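Local atomic coordinates of serine protease inhibitor 2 (Anopheles gambiae, PDB entry 3PZF), a protein that inhibits the serine proteases CLIPB9, CLIPB10 and CLIPB4 and so restrains the melanization immune response in mosquito hemolymph. Residues K201-Y204 against P210-A213; L235-R240 against M246-P251; K123-A128 against A134-V139; N111-D116 against A149-W154. All coordinates share one frame; numbering follows the deposited sequence.

Interaction 1 (K201-Y204 against P210-A213)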
loop_
_atom_site.group_PDB
_atom_site.type_symbol
_atom_site.label_atom_id
_atom_site.label_comp_id
_atom_site.label_asym_id
_atom_site.label_seq_id
_atom_site.Cartn_x
_atom_site.Cartn_y
_atom_site.Cartn_z
ATOM N N LYS A 201 -27.589 5.541 -0.747
ATOM C CA LYS A 201 -27.946 5.976 -2.101
ATOM C C LYS A 201 -27.411 4.938 -3.039
ATOM O O LYS A 201 -26.570 4.151 -2.635
ATOM C CB LYS A 201 -27.269 7.317 -2.461
ATOM C CG LYS A 201 -27.303 8.423 -1.413
ATOM C CD LYS A 201 -26.350 9.578 -1.892
ATOM C CE LYS A 201 -26.152 10.676 -0.861
ATOM N NZ LYS A 201 -27.380 11.494 -0.638
ATOM N N PRO A 202 -27.849 4.948 -4.305
ATOM C CA PRO A 202 -27.262 4.039 -5.305
ATOM C C PRO A 202 -25.769 4.290 -5.541
ATOM O O PRO A 202 -25.246 5.413 -5.301
ATOM C CB PRO A 202 -28.032 4.379 -6.578
ATOM C CG PRO A 202 -29.355 4.916 -6.071
ATOM C CD PRO A 202 -28.977 5.711 -4.862
ATOM N N PHE A 203 -25.088 3.245 -6.014
ATOM C CA PHE A 203 -23.672 3.328 -6.421
ATOM C C PHE A 203 -23.606 2.670 -7.790
ATOM O O PHE A 203 -24.166 1.590 -7.982
ATOM C CB PHE A 203 -22.754 2.579 -5.450
ATOM C CG PHE A 203 -21.296 2.637 -5.833
ATOM C CD1 PHE A 203 -20.503 3.700 -5.410
ATOM C CD2 PHE A 203 -20.730 1.653 -6.644
ATOM C CE1 PHE A 203 -19.155 3.786 -5.770
ATOM C CE2 PHE A 203 -19.385 1.725 -7.007
ATOM C CZ PHE A 203 -18.596 2.806 -6.567
ATOM N N TYR A 204 -22.992 3.336 -8.760
ATOM C CA TYR A 204 -23.049 2.856 -10.138
ATOM C C TYR A 204 -21.776 2.150 -10.511
ATOM O O TYR A 204 -20.835 2.766 -10.998
ATOM C CB TYR A 204 -23.332 4.010 -11.082
ATOM C CG TYR A 204 -24.652 4.637 -10.746
ATOM C CD1 TYR A 204 -25.838 4.077 -11.229
ATOM C CD2 TYR A 204 -24.739 5.720 -9.886
ATOM C CE1 TYR A 204 -27.065 4.600 -10.904
ATOM C CE2 TYR A 204 -25.999 6.273 -9.551
ATOM C CZ TYR A 204 -27.155 5.686 -10.066
ATOM O OH TYR A 204 -28.424 6.180 -9.772
ATOM N N PRO A 210 -26.766 -1.143 -10.827
ATOM C CA PRO A 210 -26.307 -0.381 -9.660
ATOM C C PRO A 210 -26.433 -1.175 -8.370
ATOM O O PRO A 210 -27.289 -2.053 -8.261
ATOM C CB PRO A 210 -27.274 0.805 -9.621
ATOM C CG PRO A 210 -27.751 0.955 -11.028
ATOM C CD PRO A 210 -27.816 -0.433 -11.576
ATOM N N THR A 211 -25.568 -0.866 -7.416
ATOM C CA THR A 211 -25.653 -1.386 -6.062
ATOM C C THR A 211 -26.070 -0.211 -5.161
ATOM O O THR A 211 -26.510 0.818 -5.663
ATOM C CB THR A 211 -24.321 -1.979 -5.632
ATOM O OG1 THR A 211 -23.259 -1.035 -5.886
ATOM C CG2 THR A 211 -24.052 -3.257 -6.415
ATOM N N ASN A 212 -26.000 -0.384 -3.848
ATOM C CA ASN A 212 -26.263 0.716 -2.930
ATOM C C ASN A 212 -25.094 0.881 -1.991
ATOM O O ASN A 212 -24.366 -0.066 -1.771
ATOM C CB ASN A 212 -27.537 0.428 -2.119
ATOM C CG ASN A 212 -28.769 0.418 -2.984
ATOM O OD1 ASN A 212 -29.162 1.452 -3.503
ATOM N ND2 ASN A 212 -29.382 -0.754 -3.150
ATOM N N ALA A 213 -24.913 2.085 -1.457
ATOM C CA ALA A 213 -23.849 2.350 -0.508
ATOM C C ALA A 213 -24.315 3.309 0.577
ATOM O O ALA A 213 -25.319 3.985 0.404
ATOM C CB ALA A 213 -22.631 2.946 -1.239
#
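At the edge of the Phe-203 ring, close to its plane, sits the hydroxyl oxygen of Thr-211, with OG1 3.8 Å from Phe-203 CD2; the Tyr-204 ring meets the pyrrolidine of Pro-210 at an oblique tilt, CD1 being 3.7 Å from Pro-210 CG. Both pairs belong to a beta hairpin in which strand 200-203 runs antiparallel to the start of the long strand 211-227. Lys-201 and Ala-213 form one hydrogen-bonded pair, Phe-203 and Thr-211 the next. Between them Pro-202 faces Asn-212 in a non-hydrogen-bonded pair that is drawn tight, 4.2 Å from CA to CA, with side chains that diverge. Lys-201, Phe-203, Thr-211 and Ala-213 share a face of the hairpin. There Phe-203 CB rests against Ala-213 CB, while its ring, with CG anti to the backbone N (chi1 180°), leads off to lie on Pro-395 and Tyr-215. The ammonium group of Lys-201 forms a salt bridge with Glu-217 further along the second strand. Nearer the turn, two backbone bonds join Phe-203 and Thr-211: Phe-203 N lies 2.8 Å from Thr-211 O, and Thr-211 N lies 2.9 Å from Phe-203 O.

Interaction 2 (L235-R240 against M246-P251)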
loop_
_atom_site.group_PDB
_atom_site.type_symbol
_atom_site.label_atom_id
_atom_site.label_comp_id
_atom_site.label_asym_id
_atom_site.label_seq_id
_atom_site.Cartn_x
_atom_site.Cartn_y
_atom_site.Cartn_z
ATOM N N LEU A 235 -9.276 14.867 -5.482
ATOM C CA LEU A 235 -9.585 15.515 -4.198
ATOM C C LEU A 235 -8.605 15.068 -3.124
ATOM O O LEU A 235 -8.239 13.898 -3.071
ATOM C CB LEU A 235 -11.018 15.128 -3.760
ATOM C CG LEU A 235 -11.436 15.537 -2.344
ATOM C CD1 LEU A 235 -11.793 17.047 -2.267
ATOM C CD2 LEU A 235 -12.657 14.730 -1.873
ATOM N N ARG A 236 -8.230 15.986 -2.237
ATOM C CA ARG A 236 -7.352 15.668 -1.113
ATOM C C ARG A 236 -8.083 15.882 0.205
ATOM O O ARG A 236 -8.545 16.998 0.466
ATOM C CB ARG A 236 -6.113 16.607 -1.156
ATOM C CG ARG A 236 -5.219 16.523 0.096
ATOM C CD ARG A 236 -4.109 17.625 -0.010
ATOM N NE ARG A 236 -3.235 17.701 1.157
ATOM C CZ ARG A 236 -3.456 18.467 2.213
ATOM N NH1 ARG A 236 -4.535 19.239 2.260
ATOM N NH2 ARG A 236 -2.567 18.499 3.207
ATOM N N LEU A 237 -8.169 14.831 1.032
ATOM C CA LEU A 237 -8.648 14.947 2.415
ATOM C C LEU A 237 -7.494 14.630 3.358
ATOM O O LEU A 237 -7.041 13.479 3.420
ATOM C CB LEU A 237 -9.792 13.956 2.710
ATOM C CG LEU A 237 -11.023 14.122 1.818
ATOM C CD1 LEU A 237 -12.143 13.156 2.347
ATOM C CD2 LEU A 237 -11.499 15.593 1.758
ATOM N N PRO A 238 -7.011 15.639 4.079
ATOM C CA PRO A 238 -5.880 15.472 4.994
ATOM C C PRO A 238 -6.274 14.780 6.296
ATOM O O PRO A 238 -7.404 14.933 6.745
ATOM C CB PRO A 238 -5.474 16.915 5.292
ATOM C CG PRO A 238 -6.756 17.700 5.115
ATOM C CD PRO A 238 -7.401 17.058 3.945
ATOM N N TYR A 239 -5.339 14.040 6.890
ATOM C CA TYR A 239 -5.501 13.548 8.251
ATOM C C TYR A 239 -4.766 14.446 9.246
ATOM O O TYR A 239 -3.787 15.095 8.886
ATOM C CB TYR A 239 -4.919 12.132 8.374
ATOM C CG TYR A 239 -5.637 11.057 7.593
ATOM C CD1 TYR A 239 -6.761 10.414 8.117
ATOM C CD2 TYR A 239 -5.162 10.648 6.357
ATOM C CE1 TYR A 239 -7.399 9.403 7.410
ATOM C CE2 TYR A 239 -5.792 9.628 5.649
ATOM C CZ TYR A 239 -6.908 9.019 6.178
ATOM O OH TYR A 239 -7.535 8.007 5.475
ATOM N N ARG A 240 -5.190 14.449 10.509
ATOM C CA ARG A 240 -4.478 15.198 11.543
ATOM C C ARG A 240 -3.070 14.640 11.709
ATOM O O ARG A 240 -2.853 13.440 11.579
ATOM C CB ARG A 240 -5.221 15.118 12.878
ATOM C CG ARG A 240 -6.631 15.700 12.812
ATOM C CD ARG A 240 -7.239 15.930 14.176
ATOM N NE ARG A 240 -8.598 16.448 14.011
ATOM C CZ ARG A 240 -8.901 17.732 13.817
ATOM N NH1 ARG A 240 -7.941 18.656 13.784
ATOM N NH2 ARG A 240 -10.173 18.095 13.662
ATOM N N MET A 246 -5.377 11.501 2.286
ATOM C CA MET A 246 -5.898 10.551 1.312
ATOM C C MET A 246 -6.306 11.310 0.073
ATOM O O MET A 246 -7.043 12.293 0.147
ATOM C CB MET A 246 -7.103 9.747 1.838
ATOM C CG MET A 246 -7.633 8.745 0.795
ATOM S SD MET A 246 -8.911 7.589 1.445
ATOM C CE MET A 246 -7.948 6.362 2.321
ATOM N N TYR A 247 -5.845 10.841 -1.080
ATOM C CA TYR A 247 -6.282 11.420 -2.347
ATOM C C TYR A 247 -7.281 10.508 -3.029
ATOM O O TYR A 247 -7.185 9.283 -2.905
ATOM C CB TYR A 247 -5.093 11.605 -3.279
ATOM C CG TYR A 247 -4.231 12.818 -3.008
ATOM C CD1 TYR A 247 -3.169 12.753 -2.104
ATOM C CD2 TYR A 247 -4.459 14.038 -3.680
ATOM C CE1 TYR A 247 -2.352 13.879 -1.864
ATOM C CE2 TYR A 247 -3.634 15.146 -3.450
ATOM C CZ TYR A 247 -2.598 15.065 -2.541
ATOM O OH TYR A 247 -1.790 16.201 -2.359
ATOM N N PHE A 248 -8.267 11.104 -3.716
ATOM C CA PHE A 248 -9.287 10.351 -4.443
ATOM C C PHE A 248 -9.226 10.789 -5.890
ATOM O O PHE A 248 -9.221 11.990 -6.158
ATOM C CB PHE A 248 -10.696 10.665 -3.892
ATOM C CG PHE A 248 -10.855 10.335 -2.426
ATOM C CD1 PHE A 248 -11.416 9.129 -2.031
ATOM C CD2 PHE A 248 -10.379 11.205 -1.445
ATOM C CE1 PHE A 248 -11.527 8.811 -0.688
ATOM C CE2 PHE A 248 -10.495 10.883 -0.093
ATOM C CZ PHE A 248 -11.086 9.689 0.283
ATOM N N ILE A 249 -9.200 9.837 -6.815
ATOM C CA ILE A 249 -9.282 10.156 -8.246
ATOM C C ILE A 249 -10.558 9.530 -8.790
ATOM O O ILE A 249 -10.662 8.304 -8.856
ATOM C CB ILE A 249 -8.074 9.623 -9.017
ATOM C CG1 ILE A 249 -6.780 10.265 -8.466
ATOM C CG2 ILE A 249 -8.234 9.873 -10.524
ATOM C CD1 ILE A 249 -5.462 9.627 -9.033
ATOM N N LEU A 250 -11.510 10.392 -9.166
ATOM C CA LEU A 250 -12.856 9.971 -9.558
ATOM C C LEU A 250 -13.007 10.249 -11.043
ATOM O O LEU A 250 -13.092 11.413 -11.454
ATOM C CB LEU A 250 -13.897 10.762 -8.762
ATOM C CG LEU A 250 -15.379 10.556 -9.157
ATOM C CD1 LEU A 250 -15.858 9.140 -8.819
ATOM C CD2 LEU A 250 -16.243 11.587 -8.453
ATOM N N PRO A 251 -13.020 9.191 -11.865
ATOM C CA PRO A 251 -13.127 9.366 -13.321
ATOM C C PRO A 251 -14.397 10.163 -13.657
ATOM O O PRO A 251 -15.415 9.941 -13.026
ATOM C CB PRO A 251 -13.267 7.919 -13.842
ATOM C CG PRO A 251 -12.551 7.073 -12.794
ATOM C CD PRO A 251 -12.851 7.770 -11.476
#
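Four backbone hydrogen bonds join Leu-235 to Phe-248 and Leu-237 to Met-246, making this an antiparallel beta hairpin of strands 232-238 and 244-251 within the serpin fold. Between these pairs Arg-236 faces Tyr-247 in a non-hydrogen-bonded pair. The arginine runs extended across one face of the tyrosine ring: its CB makes a CH-pi contact 4.1 Å from the ring centroid, and farther out CD reaches Tyr-247 OH at 3.6 Å. The guanidinium turns 65° from the ring plane and meets that hydroxyl with its edge. On the other face of the hairpin Leu-237 crosses Phe-248 at about a right angle, its CD1 3.7 Å from Phe-248 CE2, and Leu-235 CD2 touches Phe-248 CD2.

In the next shell, Glu-381 holds the guanidinium through a salt bridge at NH2, and Phe-377 meets the Tyr-247 ring at a shallow angle. Tyr-239 is held by stacking on Trp-189, an edge-to-face contact with Phe-185, and a hydrogen bond between its OH and OG of Ser-346, in the hinge region required for binding to peptidase. The methionine chain bends at its last torsion (chi3 -79°), which brings Met-246 CE to 3.6 Å from Tyr-239 OH.

Interaction 3 (K123-A128 against A134-V139)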
loop_
_atom_site.group_PDB
_atom_site.type_symbol
_atom_site.label_atom_id
_atom_site.label_comp_id
_atom_site.label_asym_id
_atom_site.label_seq_id
_atom_site.Cartn_x
_atom_site.Cartn_y
_atom_site.Cartn_z
ATOM N N LYS A 123 24.325 -10.745 10.904
ATOM C CA LYS A 123 24.453 -9.405 10.374
ATOM C C LYS A 123 23.194 -9.069 9.545
ATOM O O LYS A 123 22.733 -7.928 9.545
ATOM C CB LYS A 123 25.752 -9.281 9.582
ATOM C CG LYS A 123 26.968 -9.439 10.508
ATOM C CD LYS A 123 28.277 -9.144 9.830
ATOM C CE LYS A 123 29.429 -9.444 10.828
ATOM N NZ LYS A 123 30.733 -9.497 10.163
ATOM N N TYR A 124 22.592 -10.066 8.899
ATOM C CA TYR A 124 21.363 -9.799 8.118
ATOM C C TYR A 124 20.165 -9.445 9.010
ATOM O O TYR A 124 19.434 -8.505 8.723
ATOM C CB TYR A 124 20.985 -10.985 7.208
ATOM C CG TYR A 124 19.846 -10.609 6.277
ATOM C CD1 TYR A 124 20.100 -9.942 5.082
ATOM C CD2 TYR A 124 18.527 -10.867 6.615
ATOM C CE1 TYR A 124 19.062 -9.549 4.232
ATOM C CE2 TYR A 124 17.488 -10.491 5.763
ATOM C CZ TYR A 124 17.767 -9.825 4.583
ATOM O OH TYR A 124 16.751 -9.425 3.752
ATOM N N GLN A 125 19.938 -10.197 10.085
ATOM C CA GLN A 125 18.871 -9.840 11.016
ATOM C C GLN A 125 19.116 -8.404 11.501
ATOM O O GLN A 125 18.193 -7.607 11.579
ATOM C CB GLN A 125 18.797 -10.850 12.189
ATOM C CG GLN A 125 17.718 -10.524 13.252
ATOM C CD GLN A 125 16.395 -11.289 13.078
ATOM O OE1 GLN A 125 16.375 -12.526 12.992
ATOM N NE2 GLN A 125 15.291 -10.559 13.080
ATOM N N GLN A 126 20.372 -8.052 11.781
ATOM C CA GLN A 126 20.715 -6.687 12.203
ATOM C C GLN A 126 20.269 -5.609 11.204
ATOM O O GLN A 126 19.555 -4.668 11.574
ATOM C CB GLN A 126 22.231 -6.565 12.436
ATOM N N ILE A 127 20.710 -5.718 9.952
ATOM C CA ILE A 127 20.319 -4.736 8.931
ATOM C C ILE A 127 18.809 -4.712 8.748
ATOM O O ILE A 127 18.199 -3.654 8.611
ATOM C CB ILE A 127 20.970 -5.053 7.577
ATOM C CG1 ILE A 127 22.494 -4.909 7.676
ATOM C CG2 ILE A 127 20.468 -4.101 6.504
ATOM C CD1 ILE A 127 22.918 -3.650 8.330
ATOM N N ALA A 128 18.188 -5.876 8.742
ATOM C CA ALA A 128 16.756 -5.942 8.482
ATOM C C ALA A 128 15.989 -5.167 9.552
ATOM O O ALA A 128 15.121 -4.363 9.225
ATOM C CB ALA A 128 16.292 -7.392 8.421
ATOM N N ALA A 134 12.219 -4.778 9.697
ATOM C CA ALA A 134 11.793 -6.135 9.358
ATOM C C ALA A 134 12.502 -7.156 10.248
ATOM O O ALA A 134 13.596 -6.891 10.770
ATOM C CB ALA A 134 12.121 -6.414 7.901
ATOM N N MET A 135 11.903 -8.336 10.406
ATOM C CA MET A 135 12.502 -9.372 11.244
ATOM C C MET A 135 12.457 -10.724 10.537
ATOM O O MET A 135 11.838 -10.851 9.478
ATOM C CB MET A 135 11.777 -9.445 12.585
ATOM C CG MET A 135 11.981 -8.201 13.435
ATOM S SD MET A 135 11.347 -8.339 15.121
ATOM C CE MET A 135 9.928 -7.235 15.042
ATOM N N LEU A 136 13.159 -11.699 11.118
ATOM C CA LEU A 136 13.148 -13.070 10.644
ATOM C C LEU A 136 12.875 -13.990 11.819
ATOM O O LEU A 136 13.453 -13.831 12.897
ATOM C CB LEU A 136 14.493 -13.435 10.005
ATOM C CG LEU A 136 14.892 -12.494 8.861
ATOM C CD1 LEU A 136 15.830 -11.372 9.346
ATOM C CD2 LEU A 136 15.547 -13.264 7.730
ATOM N N GLU A 137 12.029 -14.975 11.576
ATOM C CA GLU A 137 11.633 -15.949 12.597
ATOM C C GLU A 137 11.709 -17.361 12.031
ATOM O O GLU A 137 11.391 -17.576 10.870
ATOM C CB GLU A 137 10.197 -15.626 12.988
ATOM C CG GLU A 137 9.642 -16.377 14.169
ATOM C CD GLU A 137 8.267 -15.851 14.544
ATOM O OE1 GLU A 137 7.409 -16.663 14.934
ATOM O OE2 GLU A 137 8.052 -14.621 14.438
ATOM N N LYS A 138 12.096 -18.329 12.859
ATOM C CA LYS A 138 12.191 -19.729 12.434
ATOM C C LYS A 138 10.858 -20.435 12.662
ATOM O O LYS A 138 10.225 -20.272 13.696
ATOM C CB LYS A 138 13.286 -20.472 13.213
ATOM C CG LYS A 138 14.634 -19.761 13.275
ATOM C CD LYS A 138 15.178 -19.411 11.886
ATOM C CE LYS A 138 15.434 -20.654 11.042
ATOM N NZ LYS A 138 16.391 -21.594 11.673
ATOM N N VAL A 139 10.434 -21.209 11.676
ATOM C CA VAL A 139 9.247 -22.037 11.794
ATOM C C VAL A 139 9.562 -23.383 11.184
ATOM O O VAL A 139 10.623 -23.567 10.594
ATOM C CB VAL A 139 8.065 -21.430 11.029
ATOM C CG1 VAL A 139 7.718 -20.048 11.587
ATOM C CG2 VAL A 139 8.390 -21.337 9.541
#
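Leu-136 is the bump of this contact: its side chain pushes from strand 134-139 into a hollow on helix 122-132 whose walls are Tyr-124, Gln-125 and Ala-128. Both methyl groups find a wall. CD1 lies 3.9 Å from Tyr-124 CD2, at the edge of the phenol ring and near its plane, and CD2 lies equally close to Tyr-124 CE2. The two side chains cross at roughly a right angle, and the leucine is thus wedged against the rim of the ring. On the helix floor CD1 also reaches the small Ala-128 CB at 4.1 Å.

Gln-125 forms another wall. With its CG anti to the backbone N (chi1 178°) and a bend at chi2, the chain slides past Leu-136 in the opposite direction, Gln-125 CB lying 4.1 Å from Leu-136 CD1. Where helix and strand draw closest, Ala-134 N donates a nearly straight hydrogen bond to Ala-128 O, 3.0 Å long, reaching the oxygen from well above the carbonyl plane.

Helix and strand are the later two elements of a beta-alpha-beta unit that starts with strand 105-115. Phe-112 of that first strand lies against both Tyr-124 and Leu-136, Leu-318 also touches both, and helix 45-58 packs against Tyr-124 and accepts its hydroxyl's hydrogen bond at Leu-54 O.

Interaction 4 (N111-D116 against A149-W154)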
loop_
_atom_site.group_PDB
_atom_site.type_symbol
_atom_site.label_atom_id
_atom_site.label_comp_id
_atom_site.label_asym_id
_atom_site.label_seq_id
_atom_site.Cartn_x
_atom_site.Cartn_y
_atom_site.Cartn_z
ATOM N N ASN A 111 8.108 -9.718 7.945
ATOM C CA ASN A 111 8.782 -10.872 8.545
ATOM C C ASN A 111 9.125 -11.916 7.482
ATOM O O ASN A 111 8.259 -12.292 6.692
ATOM C CB ASN A 111 7.847 -11.525 9.587
ATOM C CG ASN A 111 8.586 -12.366 10.625
ATOM O OD1 ASN A 111 9.645 -12.942 10.359
ATOM N ND2 ASN A 111 7.994 -12.468 11.818
ATOM N N PHE A 112 10.361 -12.404 7.482
ATOM C CA PHE A 112 10.681 -13.648 6.787
ATOM C C PHE A 112 10.422 -14.806 7.757
ATOM O O PHE A 112 10.969 -14.825 8.848
ATOM C CB PHE A 112 12.147 -13.746 6.416
ATOM C CG PHE A 112 12.606 -12.783 5.353
ATOM C CD1 PHE A 112 12.739 -13.198 4.034
ATOM C CD2 PHE A 112 13.008 -11.497 5.693
ATOM C CE1 PHE A 112 13.208 -12.307 3.062
ATOM C CE2 PHE A 112 13.506 -10.631 4.730
ATOM C CZ PHE A 112 13.611 -11.044 3.419
ATOM N N PHE A 113 9.594 -15.760 7.356
ATOM C CA PHE A 113 9.383 -16.989 8.133
ATOM C C PHE A 113 10.196 -18.102 7.468
ATOM O O PHE A 113 9.900 -18.519 6.345
ATOM C CB PHE A 113 7.885 -17.321 8.184
ATOM C CG PHE A 113 7.062 -16.310 8.960
ATOM C CD1 PHE A 113 7.016 -16.366 10.344
ATOM C CD2 PHE A 113 6.372 -15.280 8.312
ATOM C CE1 PHE A 113 6.288 -15.455 11.068
ATOM C CE2 PHE A 113 5.634 -14.360 9.038
ATOM C CZ PHE A 113 5.591 -14.441 10.413
ATOM N N VAL A 114 11.228 -18.581 8.165
ATOM C CA VAL A 114 12.279 -19.360 7.545
ATOM C C VAL A 114 12.211 -20.753 8.121
ATOM O O VAL A 114 12.038 -20.894 9.324
ATOM C CB VAL A 114 13.661 -18.725 7.843
ATOM C CG1 VAL A 114 14.755 -19.505 7.198
ATOM C CG2 VAL A 114 13.696 -17.248 7.337
ATOM N N ASP A 115 12.327 -21.769 7.264
ATOM C CA ASP A 115 12.256 -23.182 7.692
ATOM C C ASP A 115 13.376 -23.525 8.681
ATOM O O ASP A 115 14.427 -22.875 8.683
ATOM C CB ASP A 115 12.319 -24.122 6.473
ATOM C CG ASP A 115 11.675 -25.492 6.739
ATOM O OD1 ASP A 115 11.062 -25.695 7.804
ATOM O OD2 ASP A 115 11.769 -26.377 5.864
ATOM N N ASP A 116 13.143 -24.565 9.498
ATOM C CA ASP A 116 14.020 -24.950 10.605
ATOM C C ASP A 116 15.474 -25.056 10.219
ATOM O O ASP A 116 16.350 -24.676 10.981
ATOM C CB ASP A 116 13.650 -26.354 11.135
ATOM C CG ASP A 116 12.366 -26.378 11.927
ATOM O OD1 ASP A 116 12.085 -25.403 12.658
ATOM O OD2 ASP A 116 11.647 -27.400 11.824
ATOM N N ALA A 149 -0.686 -20.899 11.889
ATOM C CA ALA A 149 -1.100 -20.286 13.149
ATOM C C ALA A 149 -0.079 -19.249 13.606
ATOM O O ALA A 149 -0.436 -18.161 14.063
ATOM C CB ALA A 149 -1.278 -21.362 14.221
ATOM N N THR A 150 1.197 -19.581 13.480
ATOM C CA THR A 150 2.234 -18.671 13.913
ATOM C C THR A 150 2.192 -17.397 13.068
ATOM O O THR A 150 2.204 -16.290 13.602
ATOM C CB THR A 150 3.605 -19.328 13.827
ATOM O OG1 THR A 150 3.657 -20.435 14.748
ATOM C CG2 THR A 150 4.682 -18.328 14.182
ATOM N N ILE A 151 2.137 -17.561 11.751
ATOM C CA ILE A 151 2.114 -16.418 10.847
ATOM C C ILE A 151 0.855 -15.571 11.067
ATOM O O ILE A 151 0.925 -14.350 11.112
ATOM C CB ILE A 151 2.216 -16.873 9.379
ATOM C CG1 ILE A 151 3.607 -17.485 9.136
ATOM C CG2 ILE A 151 1.955 -15.670 8.423
ATOM C CD1 ILE A 151 3.758 -18.195 7.819
ATOM N N ASN A 152 -0.293 -16.221 11.233
ATOM C CA ASN A 152 -1.539 -15.487 11.395
ATOM C C ASN A 152 -1.601 -14.734 12.719
ATOM O O ASN A 152 -2.075 -13.598 12.763
ATOM C CB ASN A 152 -2.740 -16.412 11.190
ATOM C CG ASN A 152 -2.850 -16.878 9.751
ATOM O OD1 ASN A 152 -2.408 -16.180 8.836
ATOM N ND2 ASN A 152 -3.424 -18.042 9.543
ATOM N N ASN A 153 -1.066 -15.322 13.782
ATOM C CA ASN A 153 -1.036 -14.629 15.061
ATOM C C ASN A 153 -0.086 -13.429 14.990
ATOM O O ASN A 153 -0.306 -12.419 15.638
ATOM C CB ASN A 153 -0.645 -15.584 16.196
ATOM C CG ASN A 153 -1.712 -16.645 16.462
ATOM O OD1 ASN A 153 -2.839 -16.555 15.960
ATOM N ND2 ASN A 153 -1.363 -17.650 17.261
ATOM N N TRP A 154 0.963 -13.543 14.180
ATOM C CA TRP A 154 1.901 -12.453 13.999
ATOM C C TRP A 154 1.202 -11.304 13.272
ATOM O O TRP A 154 1.378 -10.129 13.612
ATOM C CB TRP A 154 3.127 -12.946 13.220
ATOM C CG TRP A 154 4.122 -11.880 12.904
ATOM C CD1 TRP A 154 5.184 -11.479 13.675
ATOM C CD2 TRP A 154 4.153 -11.076 11.726
ATOM N NE1 TRP A 154 5.863 -10.457 13.046
ATOM C CE2 TRP A 154 5.257 -10.198 11.842
ATOM C CE3 TRP A 154 3.356 -11.013 10.579
ATOM C CZ2 TRP A 154 5.581 -9.280 10.859
ATOM C CZ3 TRP A 154 3.686 -10.100 9.598
ATOM C CH2 TRP A 154 4.780 -9.239 9.746
#
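Phe-113 points its edge at the face of Trp-154, a T-shaped stack between strand 105-115 and helix 144-158. This is the serpin helix F, packed across the large central beta-sheet A to which the strand belongs. The phenyl ring and the five-membered ring of the indole stand at 87°, their centroids 5.4 Å apart, and Phe-113 CZ lies 3.9 Å from Trp-154 CG. A chi1 of 176° carries the indole toward the strand, and chi2 turns its face to Phe-113.

Two CH-pi contacts add to the stack. Ile-151 CG1 sits almost squarely over the phenyl ring, 3.5 Å from the centroid of Phe-113. In one of the two conformers of Asn-111, its CB lies over the six-membered ring of Trp-154, 3.8 Å from that centroid, on the same indole face that receives Phe-113 CZ.

As for dispersion, Ile-151 CD1 and CG2 add further contacts to the Phe-113 ring, and outside the pair Val-180 of strand 177-188 touches both Phe-113 and Trp-154.

Among Phe-113, Ile-151 and Trp-154 the contacts are carbon on ring, so this part of the join depends on shape and dispersion, with the Phe-113 ring fixed by Ile-151 over one face and the indole at its edge.

How the interactions relate
Interactions 3 and 4 are neighbours, with centres 12 Å apart, and interaction 3 is nested in the loop that interaction 4 closes. Their strands lie side by side: Val-139 N is 2.9 Å from Val-114 O, probably a hydrogen bond, and Glu-137 O is as far from Val-114 N. Interactions 1 and 2 are hairpins separated by the antiparallel pair of strands 211-227 and 232-238, with centres 21 Å apart and nearest atoms about 7 Å apart. Interaction 2 lies across the chain's centre from interactions 3 and 4, about 36 and 35 Å away between centres. Interaction 2 reaches the hinge region, Tyr-239 being hydrogen-bonded to Ser-346.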